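Local structure of hypothetical protein (4KH9) at residues I53-E56 and Q57-R60; L116-K120 and H121-L125; L125-K128 and P129-Y133; T214-K217 and S218-E222. The protein is of unknown function but binds calcium ions and is built from three mostly beta-stranded domains, two of them related to E-set folds. All blocks are in the same frame, centred on the assembly; numbering follows the deposited sequence.

Interaction 1. Residues I53-E56 and Q57-R60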
loop_
_atom_site.group_PDB
_atom_site.type_symbol
_atom_site.label_atom_id
_atom_site.label_comp_id
_atom_site.label_asym_id
_atom_site.label_seq_id
_atom_site.Cartn_x
_atom_site.Cartn_y
_atom_site.Cartn_z
ATOM N N ILE A 53 2.585 -6.495 -20.954
ATOM C CA ILE A 53 2.917 -6.530 -22.370
ATOM C C ILE A 53 1.896 -7.419 -23.104
ATOM O O ILE A 53 1.336 -8.340 -22.511
ATOM C CB ILE A 53 4.380 -7.004 -22.650
ATOM C CG1 ILE A 53 4.569 -8.481 -22.307
ATOM C CG2 ILE A 53 5.441 -6.120 -21.959
ATOM C CD1 ILE A 53 5.465 -9.125 -23.130
ATOM N N SER A 54 1.686 -7.157 -24.388
ATOM C CA SER A 54 0.769 -7.957 -25.179
ATOM C C SER A 54 1.519 -8.989 -25.971
ATOM O O SER A 54 2.727 -8.875 -26.154
ATOM C CB SER A 54 -0.034 -7.061 -26.119
ATOM O OG SER A 54 0.818 -6.534 -27.121
ATOM N N LEU A 55 0.791 -9.971 -26.495
ATOM C CA LEU A 55 1.326 -10.982 -27.388
ATOM C C LEU A 55 1.873 -10.301 -28.676
ATOM O O LEU A 55 2.919 -10.696 -29.161
ATOM C CB LEU A 55 0.211 -11.989 -27.696
ATOM C CG LEU A 55 0.581 -13.220 -28.494
ATOM C CD1 LEU A 55 1.681 -14.069 -27.793
ATOM C CD2 LEU A 55 -0.647 -14.046 -28.771
ATOM N N GLU A 56 1.227 -9.205 -29.144
ATOM C CA GLU A 56 1.679 -8.419 -30.307
ATOM C C GLU A 56 3.062 -7.795 -30.033
ATOM O O GLU A 56 3.876 -7.710 -30.938
ATOM C CB GLU A 56 0.663 -7.305 -30.687
ATOM C CG GLU A 56 -0.659 -7.796 -31.279
ATOM C CD GLU A 56 -1.678 -8.364 -30.305
ATOM O OE1 GLU A 56 -1.450 -8.301 -29.077
ATOM O OE2 GLU A 56 -2.724 -8.863 -30.775
ATOM N N GLN A 57 3.314 -7.333 -28.812
ATOM C CA GLN A 57 4.618 -6.778 -28.453
ATOM C C GLN A 57 5.676 -7.905 -28.407
ATOM O O GLN A 57 6.792 -7.707 -28.890
ATOM C CB GLN A 57 4.544 -6.031 -27.111
ATOM C CG GLN A 57 3.710 -4.724 -27.196
ATOM C CD GLN A 57 3.484 -4.058 -25.863
ATOM O OE1 GLN A 57 3.206 -4.697 -24.864
ATOM N NE2 GLN A 57 3.507 -2.741 -25.831
ATOM N N LEU A 58 5.318 -9.076 -27.857
ATOM C CA LEU A 58 6.203 -10.246 -27.797
ATOM C C LEU A 58 6.625 -10.703 -29.165
ATOM O O LEU A 58 7.740 -11.158 -29.314
ATOM C CB LEU A 58 5.548 -11.442 -27.089
ATOM C CG LEU A 58 5.719 -11.633 -25.602
ATOM C CD1 LEU A 58 4.942 -12.895 -25.146
ATOM C CD2 LEU A 58 7.230 -11.755 -25.179
ATOM N N GLN A 59 5.725 -10.624 -30.156
ATOM C CA GLN A 59 6.015 -11.038 -31.521
ATOM C C GLN A 59 7.096 -10.128 -32.117
ATOM O O GLN A 59 8.022 -10.608 -32.757
ATOM C CB GLN A 59 4.724 -11.004 -32.363
ATOM C CG GLN A 59 4.875 -11.706 -33.720
ATOM C CD GLN A 59 3.709 -11.455 -34.652
ATOM O OE1 GLN A 59 2.844 -10.587 -34.430
ATOM N NE2 GLN A 59 3.689 -12.193 -35.747
ATOM N N ARG A 60 6.978 -8.806 -31.876
ATOM C CA ARG A 60 7.938 -7.811 -32.370
ATOM C C ARG A 60 9.221 -7.826 -31.516
ATOM O O ARG A 60 10.299 -7.512 -32.016
ATOM C CB ARG A 60 7.289 -6.413 -32.361
ATOM C CG ARG A 60 6.163 -6.271 -33.390
ATOM C CD ARG A 60 5.449 -4.948 -33.250
ATOM N NE ARG A 60 5.762 -4.014 -34.337
ATOM C CZ ARG A 60 4.944 -3.742 -35.351
ATOM N NH1 ARG A 60 3.755 -4.329 -35.430
ATOM N NH2 ARG A 60 5.306 -2.877 -36.288
HETATM O O HOH W 1 2.946 -7.499 -33.546
#

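Interaction 2. Residues L116-K120 and H121-L125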
loop_
_atom_site.group_PDB
_atom_site.type_symbol
_atom_site.label_atom_id
_atom_site.label_comp_id
_atom_site.label_asym_id
_atom_site.label_seq_id
_atom_site.Cartn_x
_atom_site.Cartn_y
_atom_site.Cartn_z
ATOM N N LEU A 116 11.215 -26.683 -12.352
ATOM C CA LEU A 116 11.041 -26.575 -13.809
ATOM C C LEU A 116 10.555 -25.130 -14.066
ATOM O O LEU A 116 9.363 -24.879 -14.276
ATOM C CB LEU A 116 10.066 -27.666 -14.328
ATOM C CG LEU A 116 10.148 -28.054 -15.821
ATOM C CD1 LEU A 116 11.435 -28.829 -16.135
ATOM C CD2 LEU A 116 8.983 -28.932 -16.213
ATOM N N ALA A 117 11.499 -24.174 -13.937
ATOM C CA ALA A 117 11.302 -22.723 -13.937
ATOM C C ALA A 117 10.772 -22.148 -15.267
ATOM O O ALA A 117 10.182 -21.065 -15.243
ATOM C CB ALA A 117 12.594 -22.031 -13.563
ATOM N N ILE A 118 10.972 -22.833 -16.406
ATOM C CA ILE A 118 10.452 -22.354 -17.689
ATOM C C ILE A 118 9.555 -23.448 -18.266
ATOM O O ILE A 118 10.030 -24.551 -18.572
ATOM C CB ILE A 118 11.565 -21.891 -18.677
ATOM C CG1 ILE A 118 12.326 -20.659 -18.098
ATOM C CG2 ILE A 118 10.961 -21.576 -20.064
ATOM C CD1 ILE A 118 13.667 -20.364 -18.707
ATOM N N THR A 119 8.246 -23.146 -18.362
ATOM C CA THR A 119 7.196 -24.037 -18.883
ATOM C C THR A 119 6.199 -23.266 -19.785
ATOM O O THR A 119 6.378 -22.068 -20.030
ATOM C CB THR A 119 6.427 -24.710 -17.719
ATOM O OG1 THR A 119 5.750 -23.714 -16.939
ATOM C CG2 THR A 119 7.308 -25.600 -16.849
ATOM N N LYS A 120 5.126 -23.953 -20.227
ATOM C CA LYS A 120 4.051 -23.369 -21.027
ATOM C C LYS A 120 3.128 -22.521 -20.134
ATOM O O LYS A 120 2.376 -21.703 -20.648
ATOM C CB LYS A 120 3.239 -24.465 -21.746
ATOM C CG LYS A 120 4.066 -25.465 -22.557
ATOM C CD LYS A 120 3.210 -26.623 -23.070
ATOM C CE LYS A 120 4.017 -27.615 -23.871
ATOM N NZ LYS A 120 3.190 -28.759 -24.340
ATOM N N HIS A 121 3.193 -22.708 -18.799
ATOM C CA HIS A 121 2.346 -22.000 -17.829
ATOM C C HIS A 121 2.999 -20.728 -17.291
ATOM O O HIS A 121 2.298 -19.751 -17.028
ATOM C CB HIS A 121 2.006 -22.924 -16.643
ATOM C CG HIS A 121 1.657 -24.323 -17.052
ATOM N ND1 HIS A 121 0.414 -24.633 -17.581
ATOM C CD2 HIS A 121 2.420 -25.445 -17.035
ATOM C CE1 HIS A 121 0.454 -25.931 -17.850
ATOM N NE2 HIS A 121 1.639 -26.463 -17.537
ATOM N N GLN A 122 4.327 -20.759 -17.071
ATOM C CA GLN A 122 5.132 -19.659 -16.514
ATOM C C GLN A 122 6.596 -19.766 -16.985
ATOM O O GLN A 122 7.026 -20.851 -17.393
ATOM C CB GLN A 122 5.061 -19.699 -14.975
ATOM C CG GLN A 122 5.529 -18.428 -14.276
ATOM C CD GLN A 122 5.501 -18.569 -12.774
ATOM O OE1 GLN A 122 4.470 -18.884 -12.164
ATOM N NE2 GLN A 122 6.628 -18.292 -12.138
ATOM N N ALA A 123 7.346 -18.641 -16.943
ATOM C CA ALA A 123 8.769 -18.594 -17.261
ATOM C C ALA A 123 9.487 -17.664 -16.296
ATOM O O ALA A 123 9.148 -16.487 -16.196
ATOM C CB ALA A 123 9.002 -18.161 -18.697
HETATM N N MSE A 124 10.448 -18.215 -15.542
HETATM C CA MSE A 124 11.271 -17.456 -14.597
HETATM C C MSE A 124 12.727 -17.885 -14.748
HETATM O O MSE A 124 13.005 -19.073 -14.869
HETATM C CB MSE A 124 10.795 -17.621 -13.146
HETATM C CG MSE A 124 11.566 -16.716 -12.154
HETATM SE SE MSE A 124 10.803 -16.761 -10.367
HETATM C CE MSE A 124 11.754 -15.309 -9.456
ATOM N N LEU A 125 13.651 -16.924 -14.729
ATOM C CA LEU A 125 15.055 -17.244 -14.866
ATOM C C LEU A 125 15.935 -16.166 -14.303
ATOM O O LEU A 125 15.579 -14.994 -14.258
ATOM C CB LEU A 125 15.464 -17.498 -16.360
ATOM C CG LEU A 125 15.690 -16.271 -17.259
ATOM C CD1 LEU A 125 16.722 -16.568 -18.334
ATOM C CD2 LEU A 125 14.364 -15.732 -17.856
#

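Interaction 3. Residues L125-K128 and P129-Y133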
loop_
_atom_site.group_PDB
_atom_site.type_symbol
_atom_site.label_atom_id
_atom_site.label_comp_id
_atom_site.label_asym_id
_atom_site.label_seq_id
_atom_site.Cartn_x
_atom_site.Cartn_y
_atom_site.Cartn_z
ATOM N N LEU A 125 13.651 -16.924 -14.729
ATOM C CA LEU A 125 15.055 -17.244 -14.866
ATOM C C LEU A 125 15.935 -16.166 -14.303
ATOM O O LEU A 125 15.579 -14.994 -14.258
ATOM C CB LEU A 125 15.464 -17.498 -16.360
ATOM C CG LEU A 125 15.690 -16.271 -17.259
ATOM C CD1 LEU A 125 16.722 -16.568 -18.334
ATOM C CD2 LEU A 125 14.364 -15.732 -17.856
ATOM N N GLN A 126 17.132 -16.576 -13.941
ATOM C CA GLN A 126 18.164 -15.620 -13.602
ATOM C C GLN A 126 19.141 -15.657 -14.767
ATOM O O GLN A 126 19.616 -16.733 -15.135
ATOM C CB GLN A 126 18.811 -15.910 -12.252
ATOM C CG GLN A 126 19.842 -14.838 -11.909
ATOM C CD GLN A 126 20.413 -14.983 -10.518
ATOM O OE1 GLN A 126 20.691 -16.100 -10.019
ATOM N NE2 GLN A 126 20.667 -13.850 -9.901
ATOM N N ILE A 127 19.430 -14.502 -15.338
ATOM C CA ILE A 127 20.323 -14.405 -16.494
ATOM C C ILE A 127 21.742 -14.756 -16.048
ATOM O O ILE A 127 22.203 -14.232 -15.022
ATOM C CB ILE A 127 20.257 -13.011 -17.189
ATOM C CG1 ILE A 127 18.811 -12.667 -17.580
ATOM C CG2 ILE A 127 21.186 -12.984 -18.423
ATOM C CD1 ILE A 127 18.601 -11.190 -18.062
ATOM N N LYS A 128 22.422 -15.658 -16.815
ATOM C CA LYS A 128 23.812 -16.043 -16.513
ATOM C C LYS A 128 24.707 -14.796 -16.474
ATOM O O LYS A 128 24.617 -13.971 -17.400
ATOM C CB LYS A 128 24.355 -17.035 -17.543
ATOM C CG LYS A 128 23.701 -18.383 -17.522
ATOM C CD LYS A 128 24.369 -19.330 -18.522
ATOM C CE LYS A 128 24.218 -18.943 -19.977
ATOM N NZ LYS A 128 24.828 -19.988 -20.853
ATOM N N PRO A 129 25.561 -14.642 -15.421
ATOM C CA PRO A 129 26.423 -13.453 -15.319
ATOM C C PRO A 129 27.345 -13.257 -16.532
ATOM O O PRO A 129 27.714 -12.129 -16.803
ATOM C CB PRO A 129 27.246 -13.738 -14.037
ATOM C CG PRO A 129 26.312 -14.553 -13.186
ATOM C CD PRO A 129 25.737 -15.503 -14.227
ATOM N N GLU A 130 27.653 -14.325 -17.278
ATOM C CA GLU A 130 28.528 -14.295 -18.453
ATOM C C GLU A 130 27.864 -13.584 -19.625
ATOM O O GLU A 130 28.580 -13.099 -20.500
ATOM C CB GLU A 130 28.970 -15.716 -18.868
ATOM C CG GLU A 130 27.894 -16.571 -19.523
ATOM C CD GLU A 130 28.244 -18.040 -19.649
ATOM O OE1 GLU A 130 28.684 -18.636 -18.639
ATOM O OE2 GLU A 130 27.998 -18.617 -20.733
ATOM N N LEU A 131 26.518 -13.519 -19.657
ATOM C CA LEU A 131 25.821 -12.767 -20.701
ATOM C C LEU A 131 25.829 -11.258 -20.377
ATOM O O LEU A 131 25.346 -10.470 -21.178
ATOM C CB LEU A 131 24.386 -13.282 -20.898
ATOM C CG LEU A 131 24.265 -14.760 -21.337
ATOM C CD1 LEU A 131 22.812 -15.163 -21.417
ATOM C CD2 LEU A 131 25.006 -15.019 -22.687
ATOM N N GLY A 132 26.370 -10.879 -19.216
ATOM C CA GLY A 132 26.481 -9.492 -18.772
ATOM C C GLY A 132 25.169 -8.745 -18.583
ATOM O O GLY A 132 24.195 -9.296 -18.058
ATOM N N TYR A 133 25.134 -7.469 -19.006
ATOM C CA TYR A 133 23.942 -6.643 -18.830
ATOM C C TYR A 133 23.742 -5.704 -19.989
ATOM O O TYR A 133 24.628 -5.541 -20.816
ATOM C CB TYR A 133 24.019 -5.843 -17.515
ATOM C CG TYR A 133 25.201 -4.911 -17.438
ATOM C CD1 TYR A 133 26.434 -5.351 -16.956
ATOM C CD2 TYR A 133 25.083 -3.572 -17.806
ATOM C CE1 TYR A 133 27.529 -4.492 -16.887
ATOM C CE2 TYR A 133 26.171 -2.710 -17.752
ATOM C CZ TYR A 133 27.387 -3.168 -17.270
ATOM O OH TYR A 133 28.445 -2.300 -17.178
HETATM O O HOH W 2 23.923 -11.512 -16.578
#

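Interaction 4. Residues T214-K217 and S218-E222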
loop_
_atom_site.group_PDB
_atom_site.type_symbol
_atom_site.label_atom_id
_atom_site.label_comp_id
_atom_site.label_asym_id
_atom_site.label_seq_id
_atom_site.Cartn_x
_atom_site.Cartn_y
_atom_site.Cartn_z
ATOM N N THR A 214 5.310 17.238 -10.506
ATOM C CA THR A 214 6.196 18.392 -10.650
ATOM C C THR A 214 7.592 17.913 -10.424
ATOM O O THR A 214 7.823 17.161 -9.507
ATOM C CB THR A 214 5.835 19.581 -9.701
ATOM O OG1 THR A 214 5.819 19.107 -8.358
ATOM C CG2 THR A 214 4.497 20.222 -10.016
ATOM N N LYS A 215 8.524 18.348 -11.259
ATOM C CA LYS A 215 9.936 18.046 -11.156
ATOM C C LYS A 215 10.550 18.930 -10.066
ATOM O O LYS A 215 10.481 20.165 -10.154
ATOM C CB LYS A 215 10.613 18.267 -12.522
ATOM C CG LYS A 215 12.010 17.654 -12.596
ATOM C CD LYS A 215 12.477 17.546 -14.020
ATOM C CE LYS A 215 13.911 17.068 -14.083
ATOM N NZ LYS A 215 14.343 16.835 -15.496
ATOM N N LEU A 216 11.131 18.315 -9.035
ATOM C CA LEU A 216 11.740 19.064 -7.921
ATOM C C LEU A 216 13.263 19.219 -8.144
ATOM O O LEU A 216 13.816 20.294 -7.915
ATOM C CB LEU A 216 11.433 18.373 -6.586
ATOM C CG LEU A 216 11.929 19.058 -5.305
ATOM C CD1 LEU A 216 11.069 20.283 -4.950
ATOM C CD2 LEU A 216 11.946 18.085 -4.133
ATOM N N LYS A 217 13.912 18.140 -8.606
ATOM C CA LYS A 217 15.342 18.012 -8.923
ATOM C C LYS A 217 15.480 17.221 -10.200
ATOM O O LYS A 217 14.493 16.654 -10.654
ATOM C CB LYS A 217 16.109 17.302 -7.776
ATOM C CG LYS A 217 16.181 18.064 -6.460
ATOM C CD LYS A 217 16.880 17.267 -5.347
ATOM C CE LYS A 217 18.297 16.776 -5.642
ATOM N NZ LYS A 217 19.232 17.864 -6.041
ATOM N N SER A 218 16.696 17.115 -10.760
ATOM C CA SER A 218 16.925 16.312 -11.963
ATOM C C SER A 218 16.442 14.851 -11.756
ATOM O O SER A 218 15.922 14.252 -12.697
ATOM C CB SER A 218 18.399 16.328 -12.352
ATOM O OG SER A 218 19.212 15.733 -11.352
ATOM N N ASN A 219 16.564 14.312 -10.522
ATOM C CA ASN A 219 16.189 12.930 -10.227
ATOM C C ASN A 219 15.030 12.806 -9.199
ATOM O O ASN A 219 14.786 11.704 -8.715
ATOM C CB ASN A 219 17.422 12.174 -9.685
ATOM C CG ASN A 219 17.857 12.658 -8.313
ATOM O OD1 ASN A 219 17.861 13.864 -8.007
ATOM N ND2 ASN A 219 18.120 11.724 -7.422
ATOM N N VAL A 220 14.377 13.916 -8.810
ATOM C CA VAL A 220 13.304 13.877 -7.809
ATOM C C VAL A 220 12.031 14.550 -8.361
ATOM O O VAL A 220 12.082 15.664 -8.915
ATOM C CB VAL A 220 13.755 14.545 -6.474
ATOM C CG1 VAL A 220 12.656 14.493 -5.416
ATOM C CG2 VAL A 220 15.051 13.925 -5.934
ATOM N N PHE A 221 10.894 13.877 -8.146
ATOM C CA PHE A 221 9.558 14.333 -8.516
ATOM C C PHE A 221 8.644 14.304 -7.325
ATOM O O PHE A 221 8.733 13.400 -6.496
ATOM C CB PHE A 221 8.951 13.458 -9.639
ATOM C CG PHE A 221 9.421 13.839 -11.026
ATOM C CD1 PHE A 221 10.694 13.488 -11.472
ATOM C CD2 PHE A 221 8.603 14.562 -11.878
ATOM C CE1 PHE A 221 11.136 13.868 -12.747
ATOM C CE2 PHE A 221 9.036 14.915 -13.158
ATOM C CZ PHE A 221 10.302 14.575 -13.579
ATOM N N GLU A 222 7.718 15.270 -7.278
ATOM C CA GLU A 222 6.638 15.281 -6.296
ATOM C C GLU A 222 5.333 15.105 -7.029
ATOM O O GLU A 222 5.187 15.605 -8.137
ATOM C CB GLU A 222 6.641 16.570 -5.469
ATOM C CG GLU A 222 7.790 16.652 -4.479
ATOM C CD GLU A 222 7.861 17.956 -3.708
ATOM O OE1 GLU A 222 7.769 19.031 -4.347
ATOM O OE2 GLU A 222 8.077 17.902 -2.476
HETATM O O HOH W 3 3.549 18.394 -7.087
#

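Interaction 1. Residues I53-E56 and Q57-R60
Ser54 and Gln57 grip each other reciprocally at the start of helix 55-60, a capping box in which each side chain bonds to the other's backbone N-H. Ser54 OG, the N-cap group, accepts from Gln57 N at 3.1 Å with an N-H...O angle of 152°. In return the Gln57 side chain folds back: CG stands anti to its own carbonyl carbon (chi1 -69°) and the chain then runs extended, which carries OE1 to Ser54 N at 2.9 Å. The two arms pass close, Ser54 OG lying 3.4 Å from Gln57 CG.

On the buried side, Ile53 and Leu58 meet at about a right angle, with Ile53 CD1 set 3.5 Å from Leu58 CG. Tyr151 of strand 150-156 touches both side chains. Behind the box the first helical turn closes through Leu58 N to Ser54 O at 3.1 Å.

Chemically, the box supplies an acceptor to an N-H at the helix start and occupies the N-H of Ser54 as well. Together with the aliphatic contact of Ile53 and Leu58, it is consistent with a well-defined start of helix 55-60 directly after strand 48-54.

Interaction 2. Residues L116-K120 and H121-L125
The His121 imidazole meets Thr119 at its edge: Thr119 OG1 lies near the ring plane, 3.8 Å from His121 CD2. The backbone atom Lys120 C approaches the same ring obliquely, 3.9 Å from His121 CG.

Thr119 is the polar centre of the turn. With chi1 at 63°, OG1 is tucked between its own backbone N and carbonyl carbon, from where it can face the returning chain. It donates to Gln122 O at 3.2 Å, in the carbonyl plane and on a lone pair, while Thr119 N reaches the same oxygen at 2.8 Å almost straight on, with a C=O...N angle of 174°. One residue therefore holds Gln122 O with two donors. His121 N adds a weak bond to Thr119 OG1.

Farther from the turn, Met124 N bonds to Ala117 O at 2.9 Å, the donor tilted 34° from the carbonyl plane. Between these bonds Ile118 and Ala123 form a single backbone bridge, their CA atoms 4.1 Å apart. Ile118 divides its side chain between two neighbours: CG2 meets Ala123 CB at 4.2 Å, and CD1 crosses to Leu125 CB at 4.1 Å.

The turn thus brings the loop after helix 104-107 back against the beginning of strand 123-126. That strand is held along its course by strand 72-77, through backbone bonds between Ala123 and Ile75 and between Leu125 and Val73, and the Met124 side chain rests on Val72 and Arg74.

Interaction 3. Residues L125-K128 and P129-Y133
Ile127 is where the chain leaving strand 123-126 first touches the turn ahead, its CG2 lying 4.0 Å from Leu131 CD1 and 4.1 Å from Leu131 CB. The two side chains cross at about a right angle, and the CG2 methyl of Ile127, which stands anti to the backbone N, does the touching. Ile127 is buried and also leans on Val73 of strand 72-77.

Lys128 follows and carries most of the remaining contact. Its side chain runs alongside that of Glu130, both pointing the same way, and a bend at chi3 brings Lys128 NZ to Glu130 OE2 at 3.5 Å, a salt bridge whose hydrogen bond is weak. Lys128 NZ has a second, also weak, partner in Glu100 O.

The backbone of Lys128 is tied more firmly. Its carbonyl oxygen accepts from Leu131 N at 3.0 Å, with an N-H...O angle of 151°; the donor stands 49° out of the carbonyl plane and so misses the lone pairs. A water donates to Lys128 O at 2.7 Å and lies at the same distance from Gly132 O, although it has more acceptors nearby than protons to offer.

One residue on, Gly132 N bonds to Pro129 O at 3.0 Å. Two successive i+3 to i bonds mark a short 3-10 helical segment, residues 129-131, here opened by Pro129 and followed by Gly132 at positive phi, in the link between strands 123-126 and 135-140.

Interaction 4. Residues T214-K217 and S218-E222
Lys215 lies over one face of the Phe221 ring. Its CA stands 3.7 Å above the ring plane, offset toward the rim, in a CH-pi contact, and the aliphatic chain continues across the same face, with Lys215 CG 3.7 Å from Phe221 CZ. Placing CG anti to the backbone N (chi1 -166°) and extending the rest lays the methylenes along the ring and sends NZ beyond it, to Asp193, Val194 O and Asn195.

On the other face of the hairpin, Leu216 and Val220 run side by side, Leu216 CD2 to Val220 CG1 at 3.9 Å. Leu216 CD1 also meets the Glu222 carboxylate at OE1, 3.6 Å away, while Glu222 OE2 forms a salt bridge with Lys180.

The backbone sets these positions. Thr214 and Glu222 form an antiparallel hydrogen-bonded pair, in which Thr214 N to Glu222 O and Glu222 N to Thr214 O are each 2.9 Å. Nearer the turn, Val220 O accepts from Leu216 N at 2.8 Å and from Lys217 N at 3.1 Å, both donors arriving from the same face of its plane. Two residues opposite one make a classic beta bulge.

The hairpin of strands 208-217 and 220-226 belongs to a larger sheet, where strand 178-186 flanks the second strand through Phe221 to Ile183 and strand 196-202 flanks the first.

How the interactions relate
Interactions 1, 2 and 3 reach one four-stranded sheet of the N-terminal domain, in which strands 48-54 and 123-126 are the outermost. Interaction 1 sits at the end of the former; interactions 2 and 3 lie at successive ends of the latter, sharing Leu125, centres 17 Å apart. Interactions 1 and 2 do not touch, their centres 18 Å apart. Interaction 4, in the central domain, lies at least 32 Å away, centre to centre. The Gln57 side chain is about 10 Å from a bound calcium ion, that of Phe221 about 12 Å from a bound calcium ion. Side chain to side chain, Phe221 is about 8 Å from Asp196, a calcium ligand of this protein with no calcium bound to it in this model.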